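Local coordinates for malonyl CoA-acyl carrier protein transacylase (PDB 3EZO) that probably transfers the malonyl group from malonyl-CoA to holo-acyl carrier protein, the step that supplies malonyl units for fatty acid synthesis, at residues A169-V174 and T291-G296; V14-G19 and V278-P283; V235-V240 and V261-C266; A176-G181 and S208-P213; Q21-L26 and G57-L62. All blocks are in the same frame, centred on the assembly; numbering follows the deposited sequence.

Interaction 1 of 5, residues A169-V174 and T291-G296; sequences APAQVV and TKRIDG
R293 meets the turn A169-Q172 at the two ends of its side chain, CB and the guanidinium group. Its CB packs against A169 CB at 3.7 Å, and the same methyl lies over one face of the guanidinium group, displaced toward the rim. At the edge of that group, NH1 approaches Q172 OE1 at 2.8 Å. The N-H...O angle of only 118° makes this a weak hydrogen bond, although the amide and guanidinium planes are just 28° apart. The other terminal nitrogen, NH2, is modelled too close to P170 O for that pairing to be trusted.

Beside the arginine, I294 supplies an apolar part of the contact: its CG1 lies 4.0 Å from P170 CD and 4.1 Å from A169 CA. The proline ring also rests on the helix backbone, with CG 3.6 Å from R293 O.

Two features position these groups. Bends at chi2 (-89°) and chi3 fold the arginine chain back over A169, whereas Q172 runs extended to meet it at about a right angle. The type II turn, closed by Q172 N to A169 O at 2.8 Å, links strands 162-169 and 172-176 as a beta hairpin, and the last turn of helix 286-294 packs against it. Farther out, I294 also touches W263 and V264 of helix 263-272. This surface junction between the antiparallel sheet and the larger part of the fold thus combines alanine, proline and isoleucine packing with a weak, badly angled N-H...O bond from a guanidinium group that is itself packed over one face.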
# COMPACT_ATOMS: atom_id res chain seq x y z
N ALA A 169 12.84 -1.41 -0.45
CA ALA A 169 13.84 -2.41 -0.07
C ALA A 169 15.18 -1.75 -0.23
O ALA A 169 15.29 -0.72 -0.90
CB ALA A 169 13.73 -3.66 -0.98
N PRO A 170 16.20 -2.31 0.40
CA PRO A 170 17.55 -1.81 0.07
C PRO A 170 17.74 -1.70 -1.44
O PRO A 170 17.46 -2.65 -2.19
CB PRO A 170 18.48 -2.90 0.64
CG PRO A 170 17.68 -3.56 1.71
CD PRO A 170 16.25 -3.49 1.28
N ALA A 171 18.23 -0.55 -1.89
CA ALA A 171 18.53 -0.33 -3.28
C ALA A 171 17.29 -0.29 -4.14
O ALA A 171 17.37 -0.41 -5.36
CB ALA A 171 19.58 -1.38 -3.80
N GLN A 172 16.14 -0.04 -3.51
CA GLN A 172 14.90 0.06 -4.24
C GLN A 172 14.04 1.23 -3.69
O GLN A 172 13.47 1.14 -2.60
CB GLN A 172 14.21 -1.29 -4.16
CG GLN A 172 12.91 -1.33 -4.81
CD GLN A 172 12.43 -2.80 -5.10
OE1 GLN A 172 13.19 -3.79 -4.98
NE2 GLN A 172 11.17 -2.91 -5.46
N VAL A 173 14.03 2.34 -4.43
CA VAL A 173 13.44 3.60 -3.98
C VAL A 173 12.63 4.21 -5.09
O VAL A 173 13.07 4.27 -6.24
CB VAL A 173 14.52 4.59 -3.45
CG1 VAL A 173 13.88 5.87 -2.94
CG2 VAL A 173 15.39 3.91 -2.38
N VAL A 174 11.42 4.64 -4.76
CA VAL A 174 10.60 5.38 -5.68
C VAL A 174 10.66 6.86 -5.31
O VAL A 174 10.51 7.23 -4.15
CB VAL A 174 9.13 4.87 -5.68
CG1 VAL A 174 8.19 5.74 -6.54
CG2 VAL A 174 9.07 3.30 -6.12
N THR A 291 10.10 -8.29 1.64
CA THR A 291 10.48 -8.84 2.95
C THR A 291 11.82 -9.60 2.80
O THR A 291 12.76 -9.39 3.60
CB THR A 291 9.40 -9.80 3.51
OG1 THR A 291 8.16 -9.11 3.66
CG2 THR A 291 9.82 -10.42 4.84
N LYS A 292 11.91 -10.43 1.74
CA LYS A 292 13.13 -11.19 1.46
C LYS A 292 14.36 -10.26 1.38
O LYS A 292 15.41 -10.57 1.92
CB LYS A 292 13.04 -11.98 0.13
CG LYS A 292 11.99 -13.07 0.06
CD LYS A 292 12.03 -13.82 -1.31
CE LYS A 292 11.00 -14.96 -1.42
NZ LYS A 292 9.64 -14.54 -1.95
N ARG A 293 14.19 -9.13 0.70
CA ARG A 293 15.27 -8.18 0.50
C ARG A 293 15.62 -7.38 1.75
O ARG A 293 16.77 -7.00 1.96
CB ARG A 293 14.87 -7.18 -0.59
CG ARG A 293 14.39 -7.78 -1.91
CD ARG A 293 15.48 -8.02 -2.85
NE ARG A 293 16.40 -6.90 -2.67
CZ ARG A 293 16.25 -5.68 -3.18
NH1 ARG A 293 15.23 -5.37 -3.99
NH2 ARG A 293 17.17 -4.75 -2.88
N ILE A 294 14.61 -7.05 2.54
CA ILE A 294 14.81 -6.25 3.74
C ILE A 294 15.55 -7.05 4.85
O ILE A 294 16.43 -6.52 5.55
CB ILE A 294 13.45 -5.71 4.25
CG1 ILE A 294 12.93 -4.64 3.28
CG2 ILE A 294 13.60 -5.12 5.65
CD1 ILE A 294 11.41 -4.47 3.27
N ASP A 295 15.20 -8.31 5.00
CA ASP A 295 15.75 -9.11 6.10
C ASP A 295 15.51 -10.56 5.75
O ASP A 295 14.40 -11.05 5.87
CB ASP A 295 15.05 -8.73 7.41
CG ASP A 295 15.59 -9.49 8.64
OD1 ASP A 295 16.40 -10.46 8.49
OD2 ASP A 295 15.20 -9.08 9.78
N GLY A 296 16.59 -11.23 5.35
CA GLY A 296 16.53 -12.63 4.94
C GLY A 296 16.31 -13.63 6.07
O GLY A 296 16.05 -14.81 5.78

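Interaction 2 of 5, residues V14-G19 and V278-P283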
# COMPACT_ATOMS: atom_id res chain seq x y z
N VAL A 14 1.31 -8.35 6.37
CA VAL A 14 1.48 -7.12 5.61
C VAL A 14 0.55 -7.12 4.39
O VAL A 14 0.42 -8.15 3.71
CB VAL A 14 2.99 -6.89 5.23
CG1 VAL A 14 3.83 -6.79 6.51
CG2 VAL A 14 3.56 -8.00 4.30
N PHE A 15 -0.09 -5.98 4.12
CA PHE A 15 -1.14 -5.86 3.10
C PHE A 15 -0.67 -4.96 1.92
O PHE A 15 -0.16 -3.85 2.13
CB PHE A 15 -2.42 -5.31 3.70
CG PHE A 15 -3.02 -6.18 4.76
CD1 PHE A 15 -3.96 -7.15 4.45
CD2 PHE A 15 -2.64 -6.05 6.08
CE1 PHE A 15 -4.50 -7.98 5.43
CE2 PHE A 15 -3.19 -6.86 7.08
CZ PHE A 15 -4.13 -7.80 6.76
N PRO A 16 -0.82 -5.45 0.68
CA PRO A 16 -0.37 -4.72 -0.53
C PRO A 16 -1.26 -3.53 -0.93
O PRO A 16 -2.38 -3.40 -0.49
CB PRO A 16 -0.38 -5.82 -1.61
CG PRO A 16 -1.49 -6.76 -1.16
CD PRO A 16 -1.43 -6.75 0.35
N GLY A 17 -0.72 -2.63 -1.73
CA GLY A 17 -1.51 -1.52 -2.25
C GLY A 17 -1.56 -1.57 -3.75
O GLY A 17 -1.46 -2.66 -4.36
N GLN A 18 -1.70 -0.38 -4.36
CA GLN A 18 -1.83 -0.24 -5.79
C GLN A 18 -0.64 -0.84 -6.49
O GLN A 18 0.49 -0.69 -6.06
CB GLN A 18 -1.85 1.23 -6.21
CG GLN A 18 -3.12 1.91 -6.07
CD GLN A 18 -3.03 3.41 -6.49
OE1 GLN A 18 -3.33 4.30 -5.70
NE2 GLN A 18 -2.63 3.66 -7.73
N GLY A 19 -0.89 -1.43 -7.65
CA GLY A 19 0.18 -2.01 -8.43
C GLY A 19 0.23 -3.51 -8.26
O GLY A 19 1.00 -4.16 -8.96
N VAL A 278 6.53 -13.26 8.50
CA VAL A 278 5.83 -12.17 7.87
C VAL A 278 5.09 -12.67 6.63
O VAL A 278 5.69 -13.12 5.63
CB VAL A 278 6.79 -11.03 7.57
CG1 VAL A 278 6.07 -9.90 6.89
CG2 VAL A 278 7.53 -10.58 8.92
N ILE A 279 3.76 -12.62 6.71
CA ILE A 279 2.89 -13.20 5.69
C ILE A 279 2.26 -12.06 4.94
O ILE A 279 1.66 -11.17 5.54
CB ILE A 279 1.84 -14.09 6.33
CG1 ILE A 279 2.51 -15.31 6.99
CG2 ILE A 279 0.77 -14.55 5.29
CD1 ILE A 279 1.56 -16.03 7.89
N GLU A 280 2.47 -12.04 3.63
CA GLU A 280 1.80 -11.07 2.77
C GLU A 280 0.40 -11.56 2.57
O GLU A 280 0.18 -12.70 2.13
CB GLU A 280 2.49 -10.89 1.42
CG GLU A 280 1.62 -10.05 0.45
CD GLU A 280 2.36 -9.55 -0.76
OE1 GLU A 280 3.23 -10.29 -1.27
OE2 GLU A 280 2.03 -8.41 -1.23
N CYS A 281 -0.57 -10.73 2.91
CA CYS A 281 -1.98 -11.12 2.78
C CYS A 281 -2.62 -10.39 1.61
O CYS A 281 -2.93 -9.20 1.69
CB CYS A 281 -2.75 -10.88 4.07
SG CYS A 281 -4.50 -11.43 4.03
N GLY A 282 -2.81 -11.12 0.52
CA GLY A 282 -3.40 -10.55 -0.68
C GLY A 282 -2.64 -10.91 -1.94
O GLY A 282 -1.62 -11.57 -1.91
N PRO A 283 -3.15 -10.46 -3.09
CA PRO A 283 -2.56 -10.84 -4.37
C PRO A 283 -1.30 -10.05 -4.78
O PRO A 283 -1.07 -8.93 -4.29
CB PRO A 283 -3.68 -10.54 -5.36
CG PRO A 283 -4.33 -9.32 -4.77
CD PRO A 283 -4.35 -9.63 -3.26
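Adjacent parallel strands of the central sheet, 11-15 and 277-281, meet where V14 pairs with E280 and both chains run on into loops. Two nearly straight backbone bonds set the register: V14 N gives its hydrogen to I279 O at 3.0 Å, and C281 N returns one to V14 O at 2.9 Å. V14 O also receives a CA-H...O contact from E280.

The side chains separate onto the two faces of the sheet. V14 CG1 meets V278 CG1 at 3.9 Å, the two valines crossing at about a right angle on the face that also carries E280. C281 and F15 belong to the other face. C281 CB lies 3.6 Å from F15 CE1. The sulfur, set anti to the backbone N (chi1 -177°), comes to 3.7 Å from the same F15 CE1 and stands 4.8 Å from the ring centroid. This sulfur-aromatic approach is oblique, 59° from the ring normal.

Beyond the paired residues, P16 fits against the start of the second loop. Its CD lies 3.2 Å from C281 O, and its CB is 3.6 Å from E280 OE2. That buried carboxylate is held by two backbone N-H groups at the beginning of helix 286-294: OE2 takes one from L287 and OE1 one from A288. The positive end of the helix dipole would be expected to stabilise its negative charge. F15 extends to helix 99-107, which follows the predicted nucleophile S98. Parallel strands whose C-terminal loops border the nucleophile region are characteristic of the alpha/beta hydrolase-like core of acyltransferases.

Interaction 3 of 5, residues V235-V240 and V261-C266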
# COMPACT_ATOMS: atom_id res chain seq x y z
N VAL A 235 1.66 -0.65 12.59
CA VAL A 235 2.78 0.27 12.40
C VAL A 235 2.55 1.11 11.12
O VAL A 235 2.30 0.57 10.05
CB VAL A 235 4.16 -0.47 12.50
CG1 VAL A 235 4.34 -1.62 11.50
CG2 VAL A 235 5.30 0.54 12.42
N ASN A 236 2.57 2.43 11.25
CA ASN A 236 2.20 3.30 10.12
C ASN A 236 3.36 3.64 9.20
O ASN A 236 4.54 3.62 9.59
CB ASN A 236 1.36 4.53 10.55
CG ASN A 236 2.09 5.48 11.51
OD1 ASN A 236 3.28 5.70 11.40
ND2 ASN A 236 1.34 6.05 12.43
N ASN A 237 3.03 3.93 7.95
CA ASN A 237 4.01 4.21 6.92
C ASN A 237 4.75 5.52 7.18
O ASN A 237 5.92 5.64 6.90
CB ASN A 237 3.32 4.37 5.57
CG ASN A 237 2.78 3.08 4.99
OD1 ASN A 237 2.01 3.12 4.04
ND2 ASN A 237 3.21 1.95 5.50
N ILE A 238 4.02 6.52 7.65
CA ILE A 238 4.55 7.90 7.73
C ILE A 238 5.54 8.07 8.88
O ILE A 238 6.62 8.63 8.70
CB ILE A 238 3.40 8.93 7.79
CG1 ILE A 238 3.93 10.37 7.52
CG2 ILE A 238 2.62 8.85 9.11
CD1 ILE A 238 4.24 10.70 6.08
N ASP A 239 5.22 7.51 10.05
CA ASP A 239 6.01 7.73 11.22
C ASP A 239 6.71 6.46 11.73
O ASP A 239 7.53 6.53 12.64
CB ASP A 239 5.14 8.29 12.32
CG ASP A 239 4.59 9.68 12.01
OD1 ASP A 239 5.13 10.41 11.15
OD2 ASP A 239 3.59 10.04 12.67
N VAL A 240 6.43 5.30 11.14
CA VAL A 240 6.86 4.03 11.71
C VAL A 240 6.47 3.94 13.20
O VAL A 240 7.23 3.46 14.03
CB VAL A 240 8.37 3.81 11.49
CG1 VAL A 240 8.70 2.37 11.61
CG2 VAL A 240 8.82 4.39 10.10
N VAL A 261 6.54 6.79 2.27
CA VAL A 261 6.17 5.48 2.74
C VAL A 261 7.45 4.80 3.17
O VAL A 261 8.30 4.45 2.34
CB VAL A 261 5.41 4.69 1.63
CG1 VAL A 261 5.08 3.28 2.08
CG2 VAL A 261 4.12 5.47 1.26
N ARG A 262 7.58 4.61 4.48
CA ARG A 262 8.85 4.13 5.06
C ARG A 262 8.77 2.63 5.25
O ARG A 262 8.76 2.11 6.37
CB ARG A 262 9.16 4.88 6.34
CG ARG A 262 9.44 6.37 6.06
CD ARG A 262 9.36 7.27 7.29
NE ARG A 262 10.42 7.00 8.26
CZ ARG A 262 10.42 7.48 9.51
NH1 ARG A 262 9.45 8.29 9.92
NH2 ARG A 262 11.40 7.18 10.32
N TRP A 263 8.69 1.94 4.14
CA TRP A 263 8.28 0.54 4.20
C TRP A 263 9.37 -0.36 4.79
O TRP A 263 9.08 -1.23 5.63
CB TRP A 263 7.83 0.02 2.83
CG TRP A 263 7.34 -1.39 2.96
CD1 TRP A 263 7.96 -2.52 2.50
CD2 TRP A 263 6.18 -1.83 3.69
NE1 TRP A 263 7.24 -3.62 2.84
CE2 TRP A 263 6.14 -3.24 3.58
CE3 TRP A 263 5.17 -1.18 4.38
CZ2 TRP A 263 5.12 -4.01 4.17
CZ3 TRP A 263 4.17 -1.93 4.97
CH2 TRP A 263 4.16 -3.34 4.88
N VAL A 264 10.61 -0.15 4.38
CA VAL A 264 11.74 -0.83 4.99
C VAL A 264 11.67 -0.73 6.49
O VAL A 264 11.72 -1.73 7.20
CB VAL A 264 13.11 -0.28 4.44
CG1 VAL A 264 14.33 -0.84 5.23
CG2 VAL A 264 13.24 -0.59 2.96
N GLU A 265 11.48 0.47 7.01
CA GLU A 265 11.45 0.69 8.45
C GLU A 265 10.29 0.01 9.15
O GLU A 265 10.42 -0.45 10.30
CB GLU A 265 11.44 2.20 8.72
CG GLU A 265 12.79 2.84 8.41
CD GLU A 265 12.73 4.35 8.50
OE1 GLU A 265 12.32 4.99 7.51
OE2 GLU A 265 13.04 4.88 9.59
N CYS A 266 9.14 -0.08 8.47
CA CYS A 266 7.97 -0.76 9.06
C CYS A 266 8.27 -2.25 9.28
O CYS A 266 7.99 -2.80 10.34
CB CYS A 266 6.76 -0.62 8.17
SG CYS A 266 6.01 1.02 8.20
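V240 CG2 sits over the centre of one face of the R262 guanidinium group, 3.5 Å from CZ, while the group's edge is occupied by polar partners. E265 is gripped there side-on in a two-nitrogen salt bridge, NE to OE1 and NH2 to OE2, each at 2.9 Å. NH1 donates a hydrogen bond to I238 O at 3.1 Å, tilted somewhat from the guanidinium plane. The second flat group, the W263 indole, receives N237 ND2 at its edge, with the amide plane turned 83° from the ring.

These residues join the loop after strand 233-234 to the start of helix 263-272, beside the predicted active site of the acyltransferase domain. R262 is the N-cap residue. Its backbone N bonds to N237 O at 3.1 Å and its side chain returns to the first turn of the helix through E265. On the loop side, N236 OD1 accepts D239 N in an Asx motif, helping to define the bend that presents the carbonyls of N237 and I238 to the arginine.

N237 lies side by side with V261, whose CG1 is 3.6 Å from the amide OD1. Beyond the two segments, that OD1 accepts hydrogens from Q256 NE2 and S98 N, while ND2 donates to G96 O. Bonded at both ends, this second-shell amide is placed to hold the backbone around S98, the predicted nucleophile. V261 also touches H207, the other predicted active-site residue. C266 SG, anti to its own carbonyl carbon (chi1 -74°), lies 3.3 Å from N236 O.

Interaction 4 of 5, residues A176-G181 and S208-P213; sequences AGTKAG and SSLLKP
L210 CD1 rests against the backbone where G177 passes into T178, lying 3.9 Å from both G177 C and T178 N. It also reaches T178 CG2 at 4.1 Å, the leucine and threonine side chains crossing obliquely. With CG anti to its carbonyl carbon (chi1 -49°), the leucine projects from its short 3-10 segment toward the corner of the other chain. S208 belongs to the same packed part: its CB faces A176 CB at 4.1 Å and A176 O at 3.9 Å, without a polar bond between the segments.

The corner is a strand-to-helix junction in the smaller, antiparallel-sheet part of the acyltransferase fold. Strand 172-176 ends, the chain turns at G177, and T178 caps helix 179-191 by accepting G181 N on OG1 at 3.0 Å. That hydroxyl is also hydrogen-bonded to V161 O. The opposing segment leads from H207, a predicted active-site residue, into helix 212-223, and S208 OG is hydrogen-bonded to P205 O.

Toward solvent the segments diverge: the exposed A180 and S209 each lie apart from the opposing segment, while K212 turns to a salt bridge with D216 of its own helix.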
# COMPACT_ATOMS: atom_id res chain seq x y z
N ALA A 176 9.25 10.98 -6.46
CA ALA A 176 8.04 11.64 -6.92
C ALA A 176 8.22 13.15 -6.84
O ALA A 176 8.93 13.64 -5.97
CB ALA A 176 6.82 11.20 -6.10
N GLY A 177 7.55 13.86 -7.73
CA GLY A 177 7.59 15.35 -7.78
C GLY A 177 7.21 15.87 -9.15
O GLY A 177 6.41 15.23 -9.85
N THR A 178 7.80 16.99 -9.55
CA THR A 178 7.53 17.59 -10.84
C THR A 178 8.10 16.73 -11.95
O THR A 178 9.10 15.98 -11.76
CB THR A 178 8.13 19.01 -10.99
OG1 THR A 178 9.56 18.92 -10.94
CG2 THR A 178 7.60 19.97 -9.93
N LYS A 179 7.47 16.84 -13.13
CA LYS A 179 7.98 16.13 -14.32
C LYS A 179 9.47 16.42 -14.54
O LYS A 179 10.26 15.51 -14.67
CB LYS A 179 7.14 16.45 -15.59
N ALA A 180 9.85 17.70 -14.53
CA ALA A 180 11.28 18.07 -14.70
C ALA A 180 12.22 17.51 -13.63
O ALA A 180 13.34 17.04 -13.95
CB ALA A 180 11.43 19.62 -14.77
N GLY A 181 11.81 17.59 -12.37
CA GLY A 181 12.60 17.07 -11.26
C GLY A 181 12.86 15.58 -11.40
O GLY A 181 13.98 15.10 -11.19
N SER A 208 4.58 12.77 -2.52
CA SER A 208 5.35 14.02 -2.50
C SER A 208 4.59 15.14 -1.81
O SER A 208 3.36 15.11 -1.69
CB SER A 208 5.72 14.47 -3.92
OG SER A 208 4.64 15.11 -4.59
N SER A 209 5.34 16.13 -1.35
CA SER A 209 4.77 17.34 -0.75
C SER A 209 3.83 18.08 -1.68
O SER A 209 2.98 18.84 -1.22
CB SER A 209 5.89 18.28 -0.28
OG SER A 209 6.75 18.64 -1.36
N LEU A 210 3.95 17.86 -3.00
CA LEU A 210 2.97 18.42 -3.95
C LEU A 210 1.56 17.92 -3.74
O LEU A 210 0.60 18.57 -4.15
CB LEU A 210 3.38 18.21 -5.38
CG LEU A 210 4.82 18.60 -5.72
CD1 LEU A 210 4.97 18.38 -7.25
CD2 LEU A 210 5.04 19.99 -5.29
N LEU A 211 1.41 16.79 -3.06
CA LEU A 211 0.09 16.24 -2.82
C LEU A 211 -0.60 16.78 -1.57
O LEU A 211 -1.63 16.24 -1.19
CB LEU A 211 0.14 14.70 -2.80
CG LEU A 211 -0.86 14.06 -3.79
CD1 LEU A 211 -0.39 14.17 -5.25
CD2 LEU A 211 -1.14 12.60 -3.45
N LYS A 212 -0.09 17.86 -0.96
CA LYS A 212 -0.74 18.40 0.24
C LYS A 212 -2.26 18.59 0.09
O LYS A 212 -2.99 18.40 1.08
CB LYS A 212 -0.12 19.75 0.62
CG LYS A 212 -0.86 20.51 1.72
CD LYS A 212 -0.34 21.92 1.88
CE LYS A 212 -1.14 22.77 2.87
NZ LYS A 212 -2.52 23.06 2.51
N PRO A 213 -2.74 19.03 -1.10
CA PRO A 213 -4.18 19.23 -1.20
C PRO A 213 -4.98 17.94 -1.00
O PRO A 213 -6.04 17.99 -0.44
CB PRO A 213 -4.36 19.82 -2.61
CG PRO A 213 -2.99 20.44 -2.96
CD PRO A 213 -1.99 19.62 -2.25

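Interaction 5 of 5, residues Q21-L26 and G57-L62; sequences QSVGML and GPADEL
With CG anti to the backbone N (chi1 -173°) and a further bend at chi2 (67°), L62 turns its CD2 methyl onto the peptide between S22 and V23. There CD2 stands 3.4 Å from S22 C and 3.6 Å from V23 N. V23 answers with CG2, set anti to its own carbonyl carbon, and this branch touches L62 CD2 at 3.9 Å. The same methyl packs against G57 CA and A59 N, each also at 3.9 Å, wedging V23 into the bend before helix 59-62.

Q21 adds to the contact at L62's tip: its CG lies 4.1 Å from L62 CD2 as the two side chains slide past each other in opposite directions. Its amide looks elsewhere, OE1 accepting G19 N and NE2 donating to N63 OD1.

The loop after strand 11-15 is shaped here by a type II turn from S22 to M25, closed by M25 N to S22 O at 3.2 Å. Across from it, G57 ends helix 50-56 with positive phi and precedes the cis peptide bond to P58. The contact thus lays a loop of the large acyltransferase core on a helix-helix connection near the surface. It is made by aliphatic groups packed on one another and on peptide backbone, with the glutamine's polar end bonded outside the interface.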
# COMPACT_ATOMS: atom_id res chain seq x y z
N GLN A 21 -2.54 -5.49 -8.44
CA GLN A 21 -3.78 -6.03 -8.99
C GLN A 21 -3.54 -6.67 -10.37
O GLN A 21 -2.57 -6.35 -11.03
CB GLN A 21 -4.87 -4.96 -9.07
CG GLN A 21 -4.73 -3.86 -10.16
CD GLN A 21 -3.61 -2.83 -9.90
OE1 GLN A 21 -3.05 -2.71 -8.78
NE2 GLN A 21 -3.29 -2.07 -10.94
N SER A 22 -4.43 -7.58 -10.75
CA SER A 22 -4.50 -8.17 -12.08
C SER A 22 -5.88 -8.79 -12.30
O SER A 22 -6.55 -9.19 -11.36
CB SER A 22 -3.45 -9.24 -12.27
OG SER A 22 -3.54 -10.19 -11.24
N VAL A 23 -6.27 -8.88 -13.57
CA VAL A 23 -7.56 -9.40 -13.95
C VAL A 23 -7.50 -10.88 -13.63
O VAL A 23 -6.51 -11.51 -13.93
CB VAL A 23 -7.82 -9.18 -15.45
CG1 VAL A 23 -9.00 -10.06 -15.97
CG2 VAL A 23 -8.03 -7.73 -15.70
N GLY A 24 -8.52 -11.37 -12.92
CA GLY A 24 -8.60 -12.77 -12.56
C GLY A 24 -7.95 -13.12 -11.24
O GLY A 24 -7.93 -14.30 -10.86
N MET A 25 -7.44 -12.12 -10.51
CA MET A 25 -6.63 -12.42 -9.32
C MET A 25 -7.34 -13.16 -8.18
O MET A 25 -6.66 -13.77 -7.36
CB MET A 25 -5.97 -11.17 -8.75
CG MET A 25 -6.90 -10.13 -8.28
SD MET A 25 -6.00 -8.66 -7.75
CE MET A 25 -7.36 -7.55 -7.53
N LEU A 26 -8.67 -13.06 -8.08
CA LEU A 26 -9.41 -13.82 -7.07
C LEU A 26 -10.12 -15.08 -7.61
O LEU A 26 -10.98 -15.65 -6.93
CB LEU A 26 -10.45 -12.92 -6.42
CG LEU A 26 -9.85 -11.79 -5.57
CD1 LEU A 26 -10.97 -10.93 -5.07
CD2 LEU A 26 -9.03 -12.36 -4.43
N GLY A 57 -12.24 -7.57 -15.75
CA GLY A 57 -11.67 -6.27 -16.16
C GLY A 57 -12.64 -5.49 -17.04
O GLY A 57 -13.81 -5.34 -16.71
N PRO A 58 -12.16 -5.01 -18.20
CA PRO A 58 -10.81 -5.09 -18.75
C PRO A 58 -9.78 -4.45 -17.85
O PRO A 58 -10.13 -3.71 -16.93
CB PRO A 58 -10.92 -4.32 -20.08
CG PRO A 58 -12.30 -4.37 -20.42
CD PRO A 58 -13.09 -4.37 -19.15
N ALA A 59 -8.51 -4.71 -18.13
CA ALA A 59 -7.43 -4.17 -17.35
C ALA A 59 -7.47 -2.62 -17.27
O ALA A 59 -7.15 -2.07 -16.21
CB ALA A 59 -6.08 -4.64 -17.89
N ASP A 60 -7.93 -1.95 -18.34
CA ASP A 60 -7.97 -0.47 -18.34
C ASP A 60 -8.96 0.07 -17.30
O ASP A 60 -8.68 1.08 -16.67
CB ASP A 60 -8.15 0.15 -19.76
CG ASP A 60 -9.51 -0.12 -20.40
OD1 ASP A 60 -10.30 -0.94 -19.88
OD2 ASP A 60 -9.81 0.49 -21.47
N GLU A 61 -10.06 -0.65 -17.07
CA GLU A 61 -10.97 -0.32 -15.96
C GLU A 61 -10.35 -0.67 -14.60
O GLU A 61 -10.45 0.10 -13.67
CB GLU A 61 -12.31 -1.07 -16.10
CG GLU A 61 -13.01 -0.86 -17.43
CD GLU A 61 -13.28 0.58 -17.77
OE1 GLU A 61 -13.57 1.38 -16.85
OE2 GLU A 61 -13.27 0.91 -18.99
N LEU A 62 -9.75 -1.85 -14.50
CA LEU A 62 -9.24 -2.33 -13.22
C LEU A 62 -8.12 -1.42 -12.75
O LEU A 62 -7.94 -1.21 -11.53
CB LEU A 62 -8.72 -3.77 -13.34
CG LEU A 62 -8.31 -4.50 -12.05
CD1 LEU A 62 -9.51 -4.80 -11.14
CD2 LEU A 62 -7.54 -5.78 -12.36

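From the N terminus, strand 11-15 opens the longest-range contact, interaction 2, which closes near the C-terminal end when strand 277-281 pairs beside it. Interaction 5 is nested within that loop, closing early between 21-26 and 57-62; it touches interaction 2 where M25 SD meets P283 CG. Interaction 1 begins at 169-174, inside the same loop, but ends at 291-296 beyond it, so the two cross. Within interaction 1 lie interactions 4 and 3 in series. Interaction 3 touches interactions 1 and 2: W263 packs on V14, and V264 on A169, tying the parallel core to the antiparallel sheet, whose far end carries interaction 4.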